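PDB 6B2Y: solute-binding periplasmic protein of iron/siderophore ABC transporter from Yersinia pestis, which probably captures chelated iron, such as an iron-siderophore complex, in the periplasm and delivers it to an ABC transporter for uptake. Local coordinates for residues K54-L65 with L128-G136; K215-A224 with V268-S279. All blocks are in the same frame, centred on the assembly; numbering follows the deposited sequence.

Contact 1: residues K54-L65 with L128-G136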
loop_
_atom_site.group_PDB
_atom_site.type_symbol
_atom_site.label_atom_id
_atom_site.label_comp_id
_atom_site.label_asym_id
_atom_site.label_seq_id
_atom_site.Cartn_x
_atom_site.Cartn_y
_atom_site.Cartn_z
ATOM N N LYS A 54 -8.247 -1.610 27.704
ATOM C CA LYS A 54 -9.426 -1.552 26.854
ATOM C C LYS A 54 -9.195 -0.483 25.796
ATOM O O LYS A 54 -8.808 0.644 26.128
ATOM C CB LYS A 54 -10.680 -1.224 27.668
ATOM C CG LYS A 54 -11.082 -2.291 28.685
ATOM C CD LYS A 54 -12.587 -2.221 28.961
ATOM C CE LYS A 54 -13.096 -3.482 29.640
ATOM N NZ LYS A 54 -13.297 -4.597 28.669
ATOM N N VAL A 55 -9.398 -0.843 24.532
ATOM C CA VAL A 55 -9.231 0.083 23.419
ATOM C C VAL A 55 -10.511 0.055 22.598
ATOM O O VAL A 55 -10.838 -0.967 21.984
ATOM C CB VAL A 55 -8.022 -0.265 22.544
ATOM C CG1 VAL A 55 -8.039 0.580 21.274
ATOM C CG2 VAL A 55 -6.742 -0.067 23.321
ATOM N N GLU A 56 -11.246 1.166 22.592
ATOM C CA GLU A 56 -12.442 1.255 21.769
ATOM C C GLU A 56 -12.513 2.512 20.911
ATOM O O GLU A 56 -13.423 2.606 20.083
ATOM C CB GLU A 56 -13.713 1.171 22.636
ATOM C CG GLU A 56 -13.823 -0.093 23.494
ATOM C CD GLU A 56 -14.042 -1.355 22.673
ATOM O OE1 GLU A 56 -14.674 -1.271 21.598
ATOM O OE2 GLU A 56 -13.571 -2.433 23.108
ATOM N N ARG A 57 -11.596 3.468 21.073
ATOM C CA ARG A 57 -11.604 4.722 20.318
ATOM C C ARG A 57 -10.226 4.938 19.693
ATOM O O ARG A 57 -9.313 5.436 20.357
ATOM C CB ARG A 57 -11.996 5.889 21.226
ATOM C CG ARG A 57 -13.315 5.649 21.951
ATOM C CD ARG A 57 -13.743 6.831 22.816
ATOM N NE ARG A 57 -13.993 8.054 22.051
ATOM C CZ ARG A 57 -15.102 8.292 21.352
ATOM N NH1 ARG A 57 -16.065 7.382 21.303
ATOM N NH2 ARG A 57 -15.248 9.442 20.694
ATOM N N ILE A 58 -10.089 4.587 18.413
ATOM C CA ILE A 58 -8.810 4.618 17.701
ATOM C C ILE A 58 -8.767 5.824 16.778
ATOM O O ILE A 58 -9.718 6.071 16.028
ATOM C CB ILE A 58 -8.601 3.338 16.874
ATOM C CG1 ILE A 58 -8.744 2.086 17.739
ATOM C CG2 ILE A 58 -7.232 3.379 16.162
ATOM C CD1 ILE A 58 -8.859 0.825 16.897
ATOM N N LEU A 59 -7.648 6.548 16.801
ATOM C CA LEU A 59 -7.401 7.669 15.903
ATOM C C LEU A 59 -6.366 7.247 14.869
ATOM O O LEU A 59 -5.260 6.839 15.231
ATOM C CB LEU A 59 -6.903 8.880 16.687
ATOM C CG LEU A 59 -6.873 10.235 15.989
ATOM C CD1 LEU A 59 -8.284 10.813 15.919
ATOM C CD2 LEU A 59 -5.935 11.167 16.746
ATOM N N LEU A 60 -6.702 7.368 13.595
ATOM C CA LEU A 60 -5.763 7.035 12.530
ATOM C C LEU A 60 -5.057 8.312 12.085
ATOM O O LEU A 60 -5.656 9.151 11.399
ATOM C CB LEU A 60 -6.487 6.346 11.378
ATOM C CG LEU A 60 -7.143 5.029 11.813
ATOM C CD1 LEU A 60 -7.824 4.385 10.634
ATOM C CD2 LEU A 60 -6.102 4.079 12.450
ATOM N N GLY A 61 -3.784 8.448 12.470
ATOM C CA GLY A 61 -3.001 9.635 12.146
ATOM C C GLY A 61 -2.644 9.758 10.676
ATOM O O GLY A 61 -2.348 10.866 10.210
ATOM N N GLU A 62 -2.621 8.637 9.956
ATOM C CA GLU A 62 -2.589 8.591 8.495
ATOM C C GLU A 62 -3.779 7.754 8.042
ATOM O O GLU A 62 -3.950 6.619 8.495
ATOM C CB GLU A 62 -1.262 8.001 7.995
ATOM C CG GLU A 62 -0.055 8.619 8.695
ATOM C CD GLU A 62 1.277 7.992 8.322
ATOM O OE1 GLU A 62 1.322 7.151 7.393
ATOM O OE2 GLU A 62 2.288 8.374 8.948
ATOM N N GLY A 63 -4.618 8.323 7.172
ATOM C CA GLY A 63 -5.915 7.713 6.907
ATOM C C GLY A 63 -5.809 6.307 6.346
ATOM O O GLY A 63 -6.619 5.431 6.671
ATOM N N ARG A 64 -4.808 6.067 5.514
ATOM C CA ARG A 64 -4.699 4.774 4.860
ATOM C C ARG A 64 -4.176 3.683 5.793
ATOM O O ARG A 64 -4.124 2.520 5.389
ATOM C CB ARG A 64 -3.849 4.920 3.599
ATOM C CG ARG A 64 -4.651 5.623 2.468
ATOM C CD ARG A 64 -3.773 6.058 1.320
ATOM N NE ARG A 64 -2.916 7.179 1.690
ATOM C CZ ARG A 64 -1.970 7.687 0.904
ATOM N NH1 ARG A 64 -1.752 7.172 -0.300
ATOM N NH2 ARG A 64 -1.240 8.712 1.321
ATOM N N LEU A 65 -3.857 4.008 7.048
ATOM C CA LEU A 65 -3.645 2.950 8.036
ATOM C C LEU A 65 -4.920 2.168 8.301
ATOM O O LEU A 65 -4.874 1.113 8.942
ATOM C CB LEU A 65 -3.086 3.545 9.335
ATOM C CG LEU A 65 -1.618 3.949 9.163
ATOM C CD1 LEU A 65 -1.071 4.713 10.370
ATOM C CD2 LEU A 65 -0.752 2.711 8.845
ATOM N N LEU A 128 -12.109 14.184 20.978
ATOM C CA LEU A 128 -12.588 12.895 20.504
ATOM C C LEU A 128 -12.378 11.792 21.523
ATOM O O LEU A 128 -12.857 10.676 21.302
ATOM C CB LEU A 128 -11.901 12.487 19.194
ATOM C CG LEU A 128 -12.122 13.343 17.945
ATOM C CD1 LEU A 128 -13.598 13.627 17.752
ATOM C CD2 LEU A 128 -11.357 14.609 18.038
ATOM N N ASN A 129 -11.691 12.080 22.621
ATOM C CA ASN A 129 -11.391 11.101 23.657
ATOM C C ASN A 129 -10.751 9.832 23.093
ATOM O O ASN A 129 -11.242 8.721 23.340
ATOM C CB ASN A 129 -12.647 10.756 24.444
ATOM C CG ASN A 129 -13.221 11.948 25.152
ATOM O OD1 ASN A 129 -12.482 12.762 25.709
ATOM N ND2 ASN A 129 -14.542 12.077 25.126
ATOM N N PRO A 130 -9.669 9.949 22.327
ATOM C CA PRO A 130 -9.052 8.747 21.761
ATOM C C PRO A 130 -8.321 7.942 22.827
ATOM O O PRO A 130 -7.717 8.503 23.745
ATOM C CB PRO A 130 -8.088 9.310 20.711
ATOM C CG PRO A 130 -7.681 10.624 21.264
ATOM C CD PRO A 130 -8.880 11.158 22.020
ATOM N N ASP A 131 -8.415 6.608 22.708
ATOM C CA ASP A 131 -7.666 5.683 23.558
ATOM C C ASP A 131 -6.246 5.472 23.042
ATOM O O ASP A 131 -5.351 5.119 23.817
ATOM C CB ASP A 131 -8.355 4.309 23.614
ATOM C CG ASP A 131 -9.705 4.333 24.311
ATOM O OD1 ASP A 131 -9.887 5.140 25.247
ATOM O OD2 ASP A 131 -10.580 3.524 23.928
ATOM N N ILE A 132 -6.035 5.659 21.743
ATOM C CA ILE A 132 -4.773 5.349 21.085
ATOM C C ILE A 132 -4.790 6.011 19.713
ATOM O O ILE A 132 -5.862 6.209 19.123
ATOM C CB ILE A 132 -4.578 3.823 20.977
ATOM C CG1 ILE A 132 -3.134 3.475 20.619
ATOM C CG2 ILE A 132 -5.567 3.213 19.975
ATOM C CD1 ILE A 132 -2.789 2.031 20.894
ATOM N N ALA A 133 -3.613 6.369 19.200
ATOM C CA ALA A 133 -3.460 6.899 17.850
ATOM C C ALA A 133 -2.339 6.148 17.141
ATOM O O ALA A 133 -1.348 5.770 17.771
ATOM C CB ALA A 133 -3.159 8.405 17.871
ATOM N N ILE A 134 -2.496 5.920 15.840
ATOM C CA ILE A 134 -1.527 5.146 15.064
ATOM C C ILE A 134 -0.970 6.034 13.962
ATOM O O ILE A 134 -1.738 6.727 13.280
ATOM C CB ILE A 134 -2.169 3.880 14.462
ATOM C CG1 ILE A 134 -2.895 3.073 15.549
ATOM C CG2 ILE A 134 -1.124 3.040 13.772
ATOM C CD1 ILE A 134 -3.845 2.032 14.998
ATOM N N PHE A 135 0.356 6.030 13.799
ATOM C CA PHE A 135 1.022 6.727 12.704
ATOM C C PHE A 135 2.017 5.801 12.027
ATOM O O PHE A 135 2.360 4.737 12.543
ATOM C CB PHE A 135 1.780 7.972 13.178
ATOM C CG PHE A 135 0.898 9.069 13.674
ATOM C CD1 PHE A 135 0.357 9.014 14.950
ATOM C CD2 PHE A 135 0.639 10.173 12.881
ATOM C CE1 PHE A 135 -0.445 10.033 15.416
ATOM C CE2 PHE A 135 -0.156 11.189 13.350
ATOM C CZ PHE A 135 -0.693 11.122 14.612
ATOM N N GLY A 136 2.523 6.242 10.878
ATOM C CA GLY A 136 3.590 5.542 10.189
ATOM C C GLY A 136 4.929 6.192 10.488
ATOM O O GLY A 136 4.992 7.370 10.828
#

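Contact 2: residues K215-A224 with V268-S279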
loop_
_atom_site.group_PDB
_atom_site.type_symbol
_atom_site.label_atom_id
_atom_site.label_comp_id
_atom_site.label_asym_id
_atom_site.label_seq_id
_atom_site.Cartn_x
_atom_site.Cartn_y
_atom_site.Cartn_z
ATOM N N LYS A 215 17.818 -12.858 -13.579
ATOM C CA LYS A 215 16.716 -12.011 -13.114
ATOM C C LYS A 215 16.489 -10.831 -14.062
ATOM O O LYS A 215 17.449 -10.142 -14.436
ATOM C CB LYS A 215 17.002 -11.478 -11.722
ATOM C CG LYS A 215 17.026 -12.562 -10.683
ATOM C CD LYS A 215 17.265 -12.000 -9.298
ATOM C CE LYS A 215 17.232 -13.127 -8.274
ATOM N NZ LYS A 215 17.359 -12.584 -6.884
ATOM N N PRO A 216 15.239 -10.555 -14.424
ATOM C CA PRO A 216 14.967 -9.398 -15.284
ATOM C C PRO A 216 15.210 -8.091 -14.543
ATOM O O PRO A 216 14.932 -7.975 -13.347
ATOM C CB PRO A 216 13.487 -9.565 -15.633
ATOM C CG PRO A 216 12.918 -10.251 -14.417
ATOM C CD PRO A 216 14.005 -11.215 -13.977
ATOM N N SER A 217 15.739 -7.101 -15.261
ATOM C CA SER A 217 15.882 -5.774 -14.684
ATOM C C SER A 217 14.521 -5.093 -14.728
ATOM O O SER A 217 13.734 -5.309 -15.651
ATOM C CB SER A 217 16.932 -4.953 -15.430
ATOM O OG SER A 217 16.643 -4.875 -16.814
ATOM N N VAL A 218 14.232 -4.308 -13.700
ATOM C CA VAL A 218 12.890 -3.779 -13.484
ATOM C C VAL A 218 13.003 -2.316 -13.096
ATOM O O VAL A 218 13.808 -1.953 -12.231
ATOM C CB VAL A 218 12.136 -4.538 -12.370
ATOM C CG1 VAL A 218 10.715 -3.938 -12.182
ATOM C CG2 VAL A 218 12.071 -6.037 -12.654
ATOM N N PHE A 219 12.160 -1.480 -13.696
ATOM C CA PHE A 219 11.972 -0.114 -13.229
ATOM C C PHE A 219 10.510 0.082 -12.870
ATOM O O PHE A 219 9.628 -0.217 -13.686
ATOM C CB PHE A 219 12.375 0.928 -14.273
ATOM C CG PHE A 219 12.192 2.341 -13.793
ATOM C CD1 PHE A 219 13.017 2.857 -12.804
ATOM C CD2 PHE A 219 11.165 3.135 -14.286
ATOM C CE1 PHE A 219 12.844 4.149 -12.331
ATOM C CE2 PHE A 219 10.994 4.433 -13.814
ATOM C CZ PHE A 219 11.833 4.934 -12.842
ATOM N N ILE A 220 10.248 0.573 -11.656
ATOM C CA ILE A 220 8.890 0.925 -11.242
ATOM C C ILE A 220 8.775 2.445 -11.159
ATOM O O ILE A 220 9.520 3.103 -10.426
ATOM C CB ILE A 220 8.490 0.260 -9.912
ATOM C CG1 ILE A 220 7.020 0.588 -9.599
ATOM C CG2 ILE A 220 9.384 0.698 -8.769
ATOM C CD1 ILE A 220 6.221 -0.581 -9.117
ATOM N N GLU A 221 7.839 3.007 -11.919
ATOM C CA GLU A 221 7.556 4.433 -11.862
ATOM C C GLU A 221 6.344 4.617 -10.959
ATOM O O GLU A 221 5.217 4.315 -11.354
ATOM C CB GLU A 221 7.305 5.004 -13.256
ATOM C CG GLU A 221 7.283 6.511 -13.244
ATOM C CD GLU A 221 6.887 7.106 -14.573
ATOM O OE1 GLU A 221 6.669 8.331 -14.615
ATOM O OE2 GLU A 221 6.795 6.352 -15.562
ATOM N N LEU A 222 6.583 5.086 -9.734
ATOM C CA LEU A 222 5.489 5.307 -8.795
ATOM C C LEU A 222 4.686 6.554 -9.172
ATOM O O LEU A 222 5.246 7.602 -9.495
ATOM C CB LEU A 222 6.032 5.443 -7.377
ATOM C CG LEU A 222 6.746 4.194 -6.867
ATOM C CD1 LEU A 222 7.475 4.487 -5.541
ATOM C CD2 LEU A 222 5.739 3.058 -6.690
ATOM N N ARG A 223 3.363 6.435 -9.078
ATOM C CA ARG A 223 2.454 7.518 -9.465
ATOM C C ARG A 223 2.800 8.055 -10.845
ATOM O O ARG A 223 2.893 9.266 -11.058
ATOM C CB ARG A 223 2.434 8.619 -8.414
ATOM C CG ARG A 223 2.225 8.085 -7.002
ATOM C CD ARG A 223 2.377 9.169 -5.948
ATOM N NE ARG A 223 3.682 9.817 -6.018
ATOM C CZ ARG A 223 3.845 11.120 -6.232
ATOM N NH1 ARG A 223 5.066 11.642 -6.280
ATOM N NH2 ARG A 223 2.782 11.903 -6.396
ATOM N N ALA A 224 3.036 7.131 -11.776
ATOM C CA ALA A 224 3.489 7.464 -13.118
ATOM C C ALA A 224 2.568 8.477 -13.778
ATOM O O ALA A 224 1.343 8.314 -13.775
ATOM C CB ALA A 224 3.555 6.198 -13.962
ATOM N N VAL A 268 16.665 6.233 -16.496
ATOM C CA VAL A 268 15.773 5.117 -16.802
ATOM C C VAL A 268 16.033 4.606 -18.213
ATOM O O VAL A 268 16.210 3.403 -18.432
ATOM C CB VAL A 268 14.302 5.534 -16.620
ATOM C CG1 VAL A 268 13.385 4.335 -16.799
ATOM C CG2 VAL A 268 14.106 6.172 -15.258
ATOM N N LEU A 269 16.078 5.520 -19.189
ATOM C CA LEU A 269 16.314 5.113 -20.572
ATOM C C LEU A 269 17.682 4.465 -20.728
ATOM O O LEU A 269 17.809 3.420 -21.378
ATOM C CB LEU A 269 16.185 6.317 -21.505
ATOM C CG LEU A 269 14.875 7.105 -21.417
ATOM C CD1 LEU A 269 14.874 8.238 -22.426
ATOM C CD2 LEU A 269 13.686 6.195 -21.626
ATOM N N ALA A 270 18.717 5.069 -20.138
ATOM C CA ALA A 270 20.059 4.491 -20.218
ATOM C C ALA A 270 20.131 3.124 -19.548
ATOM O O ALA A 270 20.975 2.294 -19.911
ATOM C CB ALA A 270 21.084 5.437 -19.585
ATOM N N ALA A 271 19.267 2.867 -18.566
ATOM C CA ALA A 271 19.267 1.570 -17.904
ATOM C C ALA A 271 18.631 0.476 -18.751
ATOM O O ALA A 271 18.919 -0.706 -18.530
ATOM C CB ALA A 271 18.550 1.674 -16.559
ATOM N N LYS A 272 17.778 0.840 -19.704
ATOM C CA LYS A 272 17.132 -0.108 -20.605
ATOM C C LYS A 272 16.510 -1.301 -19.870
ATOM O O LYS A 272 16.831 -2.455 -20.167
ATOM C CB LYS A 272 18.118 -0.579 -21.664
ATOM C CG LYS A 272 18.995 0.553 -22.194
ATOM C CD LYS A 272 19.862 0.115 -23.365
ATOM C CE LYS A 272 21.300 -0.105 -22.925
ATOM N NZ LYS A 272 21.911 -1.263 -23.642
ATOM N N PRO A 273 15.602 -1.052 -18.926
ATOM C CA PRO A 273 15.086 -2.145 -18.093
ATOM C C PRO A 273 14.311 -3.166 -18.908
ATOM O O PRO A 273 13.600 -2.832 -19.862
ATOM C CB PRO A 273 14.169 -1.426 -17.094
ATOM C CG PRO A 273 13.771 -0.153 -17.804
ATOM C CD PRO A 273 14.979 0.245 -18.583
ATOM N N ASP A 274 14.435 -4.427 -18.498
ATOM C CA ASP A 274 13.697 -5.496 -19.163
ATOM C C ASP A 274 12.191 -5.323 -18.995
ATOM O O ASP A 274 11.418 -5.624 -19.915
ATOM C CB ASP A 274 14.118 -6.856 -18.617
ATOM C CG ASP A 274 15.565 -7.178 -18.911
ATOM O OD1 ASP A 274 16.077 -6.731 -19.964
ATOM O OD2 ASP A 274 16.184 -7.894 -18.090
ATOM N N ILE A 275 11.761 -4.845 -17.826
ATOM C CA ILE A 275 10.354 -4.790 -17.439
ATOM C C ILE A 275 10.051 -3.399 -16.898
ATOM O O ILE A 275 10.857 -2.824 -16.160
ATOM C CB ILE A 275 10.035 -5.877 -16.388
ATOM C CG1 ILE A 275 10.144 -7.266 -17.015
ATOM C CG2 ILE A 275 8.660 -5.665 -15.757
ATOM C CD1 ILE A 275 9.999 -8.394 -16.029
ATOM N N TYR A 276 8.886 -2.855 -17.271
ATOM C CA TYR A 276 8.440 -1.539 -16.825
ATOM C C TYR A 276 7.134 -1.693 -16.060
ATOM O O TYR A 276 6.214 -2.374 -16.525
ATOM C CB TYR A 276 8.245 -0.570 -18.005
ATOM C CG TYR A 276 7.531 0.709 -17.603
ATOM C CD1 TYR A 276 8.239 1.793 -17.114
ATOM C CD2 TYR A 276 6.154 0.820 -17.709
ATOM C CE1 TYR A 276 7.601 2.959 -16.736
ATOM C CE2 TYR A 276 5.497 1.989 -17.325
ATOM C CZ TYR A 276 6.227 3.053 -16.852
ATOM O OH TYR A 276 5.594 4.212 -16.465
ATOM N N ILE A 277 7.061 -1.067 -14.883
ATOM C CA ILE A 277 5.867 -1.076 -14.045
ATOM C C ILE A 277 5.506 0.362 -13.720
ATOM O O ILE A 277 6.375 1.145 -13.319
ATOM C CB ILE A 277 6.076 -1.864 -12.733
ATOM C CG1 ILE A 277 6.627 -3.258 -13.010
ATOM C CG2 ILE A 277 4.758 -1.988 -11.970
ATOM C CD1 ILE A 277 6.791 -4.094 -11.739
ATOM N N ALA A 278 4.224 0.699 -13.858
ATOM C CA ALA A 278 3.692 1.978 -13.409
ATOM C C ALA A 278 2.744 1.747 -12.238
ATOM O O ALA A 278 1.966 0.794 -12.248
ATOM C CB ALA A 278 2.939 2.695 -14.546
ATOM N N SER A 279 2.797 2.612 -11.231
ATOM C CA SER A 279 1.804 2.569 -10.161
ATOM C C SER A 279 0.858 3.751 -10.290
ATOM O O SER A 279 1.237 4.825 -10.765
ATOM C CB SER A 279 2.427 2.579 -8.752
ATOM O OG SER A 279 2.694 3.897 -8.300
HETATM O O HOH W 1 -0.148 6.826 -12.268
#

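Contact 1: residues K54-L65 with L128-G136
Strands 58-60 and 132-136 run parallel, their axes approaching to 4.8 Å at 24°, with Ile58, Leu59 and Leu60 paired to Ile132, Ala133 and Ile134. Backbone bonds from Leu59 N to Ile132 O, Ile134 N to Leu59 O and Gly61 N to Ile134 O fix this register. They are neighbouring inner strands of a five-stranded parallel sheet in one alpha/beta lobe, flanked by 81-85 and 159-162, with helix 147-154 against the Phe135 side. Ahead of the strands, Asp131 turns its carboxylate onto the other backbone: OD2 takes Glu56 N at 2.8 Å through its anti lone pair, and Arg57 N at 3.0 Å from above the carboxylate plane. The Arg57 side chain, bent at chi3 (63°), brings its guanidinium edge to Leu128, where NE (3.0 Å) and NH2 (2.8 Å) both bind the single atom O, which lies in the guanidinium plane. On one sheet face Ile134 CD1 reaches Ile58 CG2 at 3.8 Å and meets Leu60 CD2, while Leu59 and Ala133 pack on the other. Just past strand 58-60, Gly61 CA sits over a face of the Phe135 ring, 3.7 Å from its centroid, a CH-pi contact. Glu62 OE2 adds a weak bond to Gly136 N at 2.9 Å. Polar side chains thus bind main-chain groups at both ends of an apolar centre; the two N-H groups sharing Asp131 OD2 should stabilise its negative charge.

Contact 2: residues K215-A224 with V268-S279
Phe219, Glu221 and Tyr276 (chi1 169°) all carry CG trans to the main-chain nitrogen; the register puts them on one sheet face, these torsions aim the two rings there, and Glu221, extended beyond CG, brings its carboxylate to the edge of the Tyr276 ring. There Tyr276 OH donates to Glu221 OE2 at 2.6 Å, on the anti side but tilted out of the carboxylate plane, with ring and carboxylate planes 69° apart; Arg312 forms a salt bridge to the same oxygen. Val268, from the preceding helix, lies over a face of Phe219, CG1 standing 3.8 Å from the ring centroid in a CH-pi contact. On the other face of the sheet, the one carrying Val218, Ile220 and Ile277, Ile220 CD1 meets Ile277 CG2 at 3.5 Å, and Val218 CG1 touches Ile277 CD1. Serines close the ends: Ser217 OG accepts Asp274 N at 2.8 Å while Asp274 OD2 accepts Ser217 N at 3.0 Å, a reciprocal pair, and Ser279 OG accepts the N-H of Arg223, a residue of the type II turn Glu221-Ala224. A water donates to both Ala224 O and Ser279 O. The axes of parallel strands 217-221 and 275-279 approach to 4.6 Å at 18°, inside a mixed sheet where 249-250 and 326-330 flank the pair. Helices 239-245 and 340-350 pack against the Ile220 face, and helix 265-271 against the Phe219 side.

Overall arrangement
From the N terminus, the chain enters contact 1 at 54-65, runs through strand 81-85 and strand 111-112, and returns at 128-136, closing a loop of 62 residues within the first parallel sheet. Helices 168-182 and 186-207 follow before the chain enters the second sheet at 215-224; 43 residues later, 268-279 closes contact 2. The loops are in series, neither nested nor crossed. Their centres lie 36 Å apart on opposite sides of the chain's centre, and the contacts do not touch. Each pairs neighbouring parallel strands within its own sheet, consistent with the two alpha/beta lobes of a periplasmic binding protein.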